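PDB 6NX0: Di-haem cytochrome c peroxidase family protein, which carries two c-type hemes and, like other diheme cytochrome c peroxidases, probably reduces hydrogen peroxide. Local coordinates for residues T197-F207 and E246-Q257. Numbering follows the deposited sequence.
With HEC (heme c), chain B.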
loop_
_atom_site.group_PDB
_atom_site.type_symbol
_atom_site.label_atom_id
_atom_site.label_comp_id
_atom_site.label_asym_id
_atom_site.label_seq_id
_atom_site.Cartn_x
_atom_site.Cartn_y
_atom_site.Cartn_z
ATOM N N THR A 197 -13.346 -1.907 -1.586
ATOM C CA THR A 197 -13.343 -2.839 -0.464
ATOM C C THR A 197 -12.379 -3.980 -0.750
ATOM O O THR A 197 -11.977 -4.215 -1.885
ATOM C CB THR A 197 -14.727 -3.448 -0.222
ATOM O OG1 THR A 197 -15.069 -4.269 -1.338
ATOM C CG2 THR A 197 -15.790 -2.362 -0.018
ATOM N N LEU A 198 -11.992 -4.671 0.326
ATOM C CA LEU A 198 -11.176 -5.879 0.199
ATOM C C LEU A 198 -11.859 -6.950 -0.648
ATOM O O LEU A 198 -11.201 -7.674 -1.397
ATOM C CB LEU A 198 -10.848 -6.416 1.594
ATOM C CG LEU A 198 -9.900 -5.524 2.391
ATOM C CD1 LEU A 198 -9.893 -5.903 3.878
ATOM C CD2 LEU A 198 -8.487 -5.629 1.814
ATOM N N ALA A 199 -13.177 -7.071 -0.547
ATOM C CA ALA A 199 -13.874 -8.060 -1.365
ATOM C C ALA A 199 -13.700 -7.773 -2.851
ATOM O O ALA A 199 -13.450 -8.688 -3.647
ATOM C CB ALA A 199 -15.354 -8.099 -0.989
ATOM N N GLU A 200 -13.819 -6.503 -3.247
ATOM C CA GLU A 200 -13.640 -6.113 -4.641
ATOM C C GLU A 200 -12.186 -6.226 -5.090
ATOM O O GLU A 200 -11.918 -6.510 -6.267
ATOM C CB GLU A 200 -14.132 -4.674 -4.837
ATOM C CG GLU A 200 -13.935 -4.128 -6.239
ATOM C CD GLU A 200 -14.316 -2.647 -6.396
ATOM O OE1 GLU A 200 -14.785 -2.023 -5.412
ATOM O OE2 GLU A 200 -14.154 -2.119 -7.517
ATOM N N GLN A 201 -11.247 -5.990 -4.178
ATOM C CA GLN A 201 -9.829 -5.965 -4.534
ATOM C C GLN A 201 -9.386 -7.259 -5.203
ATOM O O GLN A 201 -8.570 -7.228 -6.129
ATOM C CB GLN A 201 -9.000 -5.701 -3.275
ATOM C CG GLN A 201 -7.485 -5.587 -3.498
ATOM C CD GLN A 201 -6.814 -6.924 -3.665
ATOM O OE1 GLN A 201 -7.276 -7.938 -3.140
ATOM N NE2 GLN A 201 -5.715 -6.939 -4.413
ATOM N N LEU A 202 -9.846 -8.409 -4.714
ATOM C CA LEU A 202 -9.157 -9.613 -5.178
ATOM C C LEU A 202 -9.500 -9.966 -6.617
ATOM O O LEU A 202 -8.808 -10.800 -7.207
ATOM C CB LEU A 202 -9.384 -10.801 -4.234
ATOM C CG LEU A 202 -10.758 -11.196 -3.746
ATOM C CD1 LEU A 202 -11.708 -11.424 -4.870
ATOM C CD2 LEU A 202 -10.591 -12.484 -2.916
ATOM N N ARG A 203 -10.472 -9.295 -7.229
ATOM C CA ARG A 203 -10.654 -9.443 -8.667
ATOM C C ARG A 203 -9.382 -9.098 -9.432
ATOM O O ARG A 203 -9.111 -9.675 -10.489
ATOM C CB ARG A 203 -11.796 -8.544 -9.130
ATOM C CG ARG A 203 -13.115 -8.853 -8.470
ATOM C CD ARG A 203 -14.182 -7.856 -8.911
ATOM N NE ARG A 203 -15.530 -8.395 -8.750
ATOM C CZ ARG A 203 -16.134 -9.169 -9.649
ATOM N NH1 ARG A 203 -15.521 -9.495 -10.783
ATOM N NH2 ARG A 203 -17.353 -9.626 -9.409
ATOM N N GLY A 204 -8.619 -8.130 -8.950
ATOM C CA GLY A 204 -7.399 -7.728 -9.604
ATOM C C GLY A 204 -6.415 -8.865 -9.796
ATOM O O GLY A 204 -6.173 -9.313 -10.921
ATOM N N PRO A 205 -5.819 -9.354 -8.699
ATOM C CA PRO A 205 -4.809 -10.416 -8.851
ATOM C C PRO A 205 -5.349 -11.687 -9.479
ATOM O O PRO A 205 -4.633 -12.332 -10.247
ATOM C CB PRO A 205 -4.339 -10.658 -7.408
ATOM C CG PRO A 205 -5.398 -10.057 -6.534
ATOM C CD PRO A 205 -5.890 -8.874 -7.306
ATOM N N LEU A 206 -6.600 -12.066 -9.189
ATOM C CA LEU A 206 -7.113 -13.333 -9.706
ATOM C C LEU A 206 -7.146 -13.360 -11.232
ATOM O O LEU A 206 -6.859 -14.392 -11.832
ATOM C CB LEU A 206 -8.503 -13.622 -9.148
ATOM C CG LEU A 206 -8.569 -14.099 -7.696
ATOM C CD1 LEU A 206 -10.014 -14.087 -7.232
ATOM C CD2 LEU A 206 -7.942 -15.484 -7.511
ATOM N N PHE A 207 -7.532 -12.250 -11.881
ATOM C CA PHE A 207 -7.783 -12.284 -13.322
ATOM C C PHE A 207 -6.761 -11.513 -14.141
ATOM O O PHE A 207 -6.842 -11.535 -15.373
ATOM C CB PHE A 207 -9.210 -11.803 -13.600
ATOM C CG PHE A 207 -10.220 -12.585 -12.836
ATOM C CD1 PHE A 207 -10.337 -13.942 -13.064
ATOM C CD2 PHE A 207 -10.998 -11.998 -11.859
ATOM C CE1 PHE A 207 -11.266 -14.711 -12.356
ATOM C CE2 PHE A 207 -11.922 -12.752 -11.148
ATOM C CZ PHE A 207 -12.044 -14.113 -11.397
ATOM N N GLU A 246 -20.101 -14.856 -10.828
ATOM C CA GLU A 246 -19.955 -13.645 -10.028
ATOM C C GLU A 246 -20.233 -13.916 -8.554
ATOM O O GLU A 246 -19.599 -13.306 -7.691
ATOM C CB GLU A 246 -20.865 -12.534 -10.577
ATOM C CG GLU A 246 -20.403 -11.996 -11.942
ATOM C CD GLU A 246 -18.946 -11.549 -11.943
ATOM O OE1 GLU A 246 -18.177 -11.986 -12.827
ATOM O OE2 GLU A 246 -18.571 -10.778 -11.040
ATOM N N ARG A 247 -21.119 -14.859 -8.245
ATOM C CA ARG A 247 -21.318 -15.265 -6.857
ATOM C C ARG A 247 -20.041 -15.886 -6.285
ATOM O O ARG A 247 -19.640 -15.591 -5.145
ATOM C CB ARG A 247 -22.497 -16.236 -6.796
ATOM C CG ARG A 247 -22.761 -16.882 -5.462
ATOM C CD ARG A 247 -23.284 -15.927 -4.444
ATOM N NE ARG A 247 -23.661 -16.646 -3.230
ATOM C CZ ARG A 247 -23.819 -16.075 -2.045
ATOM N NH1 ARG A 247 -23.634 -14.766 -1.895
ATOM N NH2 ARG A 247 -24.142 -16.827 -0.998
ATOM N N MET A 248 -19.379 -16.735 -7.062
ATOM C CA MET A 248 -18.112 -17.302 -6.603
ATOM C C MET A 248 -17.125 -16.199 -6.244
ATOM O O MET A 248 -16.491 -16.235 -5.184
ATOM C CB MET A 248 -17.528 -18.234 -7.665
ATOM C CG MET A 248 -16.126 -18.810 -7.337
ATOM S SD MET A 248 -16.038 -19.761 -5.799
ATOM C CE MET A 248 -16.517 -21.378 -6.399
ATOM N N VAL A 249 -16.966 -15.212 -7.124
ATOM C CA VAL A 249 -16.003 -14.145 -6.844
ATOM C C VAL A 249 -16.424 -13.365 -5.606
ATOM O O VAL A 249 -15.590 -13.004 -4.760
ATOM C CB VAL A 249 -15.849 -13.224 -8.077
ATOM C CG1 VAL A 249 -14.955 -12.021 -7.748
ATOM C CG2 VAL A 249 -15.286 -13.994 -9.242
ATOM N N ARG A 250 -17.722 -13.100 -5.463
ATOM C CA ARG A 250 -18.185 -12.336 -4.320
ATOM C C ARG A 250 -17.909 -13.068 -3.016
ATOM O O ARG A 250 -17.493 -12.450 -2.040
ATOM C CB ARG A 250 -19.673 -12.016 -4.437
ATOM C CG ARG A 250 -19.947 -10.893 -5.446
ATOM C CD ARG A 250 -21.341 -10.310 -5.281
ATOM N NE ARG A 250 -22.370 -11.339 -5.357
ATOM C CZ ARG A 250 -22.930 -11.766 -6.486
ATOM N NH1 ARG A 250 -22.569 -11.257 -7.655
ATOM N NH2 ARG A 250 -23.853 -12.717 -6.441
ATOM N N VAL A 251 -18.127 -14.381 -2.972
ATOM C CA VAL A 251 -17.958 -15.048 -1.681
ATOM C C VAL A 251 -16.483 -15.295 -1.383
ATOM O O VAL A 251 -16.094 -15.314 -0.212
ATOM C CB VAL A 251 -18.796 -16.337 -1.584
ATOM C CG1 VAL A 251 -20.262 -16.017 -1.825
ATOM C CG2 VAL A 251 -18.289 -17.411 -2.506
ATOM N N LEU A 252 -15.634 -15.446 -2.409
ATOM C CA LEU A 252 -14.185 -15.412 -2.187
ATOM C C LEU A 252 -13.792 -14.111 -1.509
ATOM O O LEU A 252 -13.011 -14.099 -0.552
ATOM C CB LEU A 252 -13.436 -15.556 -3.514
ATOM C CG LEU A 252 -13.420 -16.933 -4.192
ATOM C CD1 LEU A 252 -12.765 -16.881 -5.580
ATOM C CD2 LEU A 252 -12.727 -17.928 -3.300
ATOM N N GLY A 253 -14.364 -13.003 -1.985
ATOM C CA GLY A 253 -14.110 -11.712 -1.373
ATOM C C GLY A 253 -14.613 -11.580 0.053
ATOM O O GLY A 253 -13.932 -10.992 0.895
ATOM N N GLU A 254 -15.817 -12.093 0.348
ATOM C CA GLU A 254 -16.312 -12.047 1.722
ATOM C C GLU A 254 -15.378 -12.789 2.662
ATOM O O GLU A 254 -15.092 -12.317 3.765
ATOM C CB GLU A 254 -17.708 -12.673 1.821
ATOM C CG GLU A 254 -18.833 -11.893 1.238
ATOM C CD GLU A 254 -20.177 -12.561 1.583
ATOM O OE1 GLU A 254 -20.958 -12.847 0.655
ATOM O OE2 GLU A 254 -20.415 -12.831 2.785
ATOM N N ALA A 255 -14.925 -13.976 2.250
ATOM C CA ALA A 255 -14.031 -14.764 3.088
ATOM C C ALA A 255 -12.713 -14.043 3.273
ATOM O O ALA A 255 -12.177 -13.970 4.384
ATOM C CB ALA A 255 -13.810 -16.146 2.456
ATOM N N MET A 256 -12.194 -13.479 2.193
ATOM C CA MET A 256 -10.904 -12.796 2.282
ATOM C C MET A 256 -10.984 -11.566 3.174
ATOM O O MET A 256 -10.062 -11.286 3.941
ATOM C CB MET A 256 -10.448 -12.403 0.883
ATOM C CG MET A 256 -9.006 -11.895 0.825
ATOM S SD MET A 256 -7.791 -13.035 1.528
ATOM C CE MET A 256 -7.926 -14.327 0.313
ATOM N N GLN A 257 -12.064 -10.789 3.049
ATOM C CA GLN A 257 -12.268 -9.640 3.918
ATOM C C GLN A 257 -12.210 -10.048 5.386
ATOM O O GLN A 257 -11.556 -9.389 6.199
ATOM C CB GLN A 257 -13.608 -8.994 3.559
ATOM C CG GLN A 257 -13.803 -7.583 4.043
ATOM C CD GLN A 257 -14.969 -6.935 3.297
ATOM O OE1 GLN A 257 -14.796 -6.291 2.238
ATOM N NE2 GLN A 257 -16.172 -7.158 3.812
HETATM FE FE HEC B . -1.991 -8.577 -3.825
HETATM C CHA HEC B . -2.206 -5.127 -3.581
HETATM C CHB HEC B . -4.562 -8.879 -1.629
HETATM C CHC HEC B . -2.443 -11.852 -4.771
HETATM C CHD HEC B . 0.505 -8.286 -6.182
HETATM N NA HEC B . -3.090 -7.258 -2.741
HETATM C C1A HEC B . -3.049 -5.880 -2.805
HETATM C C2A HEC B . -4.002 -5.351 -1.869
HETATM C C3A HEC B . -4.573 -6.395 -1.252
HETATM C C4A HEC B . -4.085 -7.609 -1.854
HETATM C CMA HEC B . -5.717 -6.350 -0.244
HETATM C CAA HEC B . -4.288 -3.854 -1.646
HETATM C CBA HEC B . -3.479 -3.333 -0.472
HETATM C CGA HEC B . -3.583 -1.842 -0.289
HETATM O O1A HEC B . -3.073 -1.378 0.773
HETATM O O2A HEC B . -4.030 -1.129 -1.240
HETATM N NB HEC B . -3.262 -10.081 -3.335
HETATM C C1B HEC B . -4.284 -9.978 -2.401
HETATM C C2B HEC B . -4.959 -11.247 -2.343
HETATM C C3B HEC B . -4.448 -12.047 -3.285
HETATM C C4B HEC B . -3.348 -11.337 -3.893
HETATM C CMB HEC B . -6.124 -11.550 -1.396
HETATM C CAB HEC B . -4.807 -13.511 -3.612
HETATM C CBB HEC B . -6.235 -13.572 -4.209
HETATM N NC HEC B . -1.124 -9.821 -5.186
HETATM C C1C HEC B . -1.437 -11.161 -5.374
HETATM C C2C HEC B . -0.381 -11.729 -6.181
HETATM C C3C HEC B . 0.470 -10.770 -6.557
HETATM C C4C HEC B . -0.007 -9.539 -5.960
HETATM C CMC HEC B . -0.223 -13.236 -6.444
HETATM C CAC HEC B . 1.890 -10.957 -7.118
HETATM C CBC HEC B . 1.867 -11.507 -8.551
HETATM N ND HEC B . -1.008 -7.011 -4.663
HETATM C C1D HEC B . 0.024 -7.133 -5.616
HETATM C C2D HEC B . 0.403 -5.808 -6.035
HETATM C C3D HEC B . -0.465 -4.853 -5.297
HETATM C C4D HEC B . -1.312 -5.657 -4.459
HETATM C CMD HEC B . 1.404 -5.477 -7.125
HETATM C CAD HEC B . -0.482 -3.319 -5.430
HETATM C CBD HEC B . -1.132 -3.008 -6.759
HETATM C CGD HEC B . -1.579 -1.563 -6.886
HETATM O O1D HEC B . -1.360 -0.783 -5.933
HETATM O O2D HEC B . -2.077 -1.233 -8.000
HETATM O O HOH W 1 -12.949 -3.693 2.856
HETATM O O HOH W 2 -15.351 -10.145 -4.510
HETATM O O HOH W 3 -3.332 -8.065 -5.479
#
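Part of the wall of the heme c pocket in the N-terminal cytochrome c domain is built here, where the short helices 198-201 and 203-207 pack on helix 245-260. Ala199 sits directly on Gly253, CA to CA 3.7 Å, with no side chain on Gly253 between the two backbones. Leu202 fills the centre. With its CG between the backbone N and the carbonyl carbon (chi1 49°), it turns CD2 to Met256 CB, 3.8 Å away, and CD1 to Val249. Val249 also lays CG1 over one face of the Arg203 guanidinium, 3.6 Å from CZ, while its CG2 meets the edge of the Phe207 ring. Arg203 pairs with Glu246 in a nearly coplanar salt bridge (planes 12° apart), but NH2 and OE2 are modelled implausibly close, leaving its exact geometry doubtful. At the other end, the extended Gln257 accepts a weak hydrogen bond at OE1 from Ala199 N (3.3 Å) and a second from a water that accepts from Leu198 N. Another water donates to Ala199 O and Val249 O. Facing the heme, Gln201 lies against the porphyrin, NE2 3.1 Å from C4A, and weakly hydrogen-bonds the water on the iron. Leu198, Pro205 and Met256 also touch the heme, in a helix-lined crevice of the cytochrome c fold.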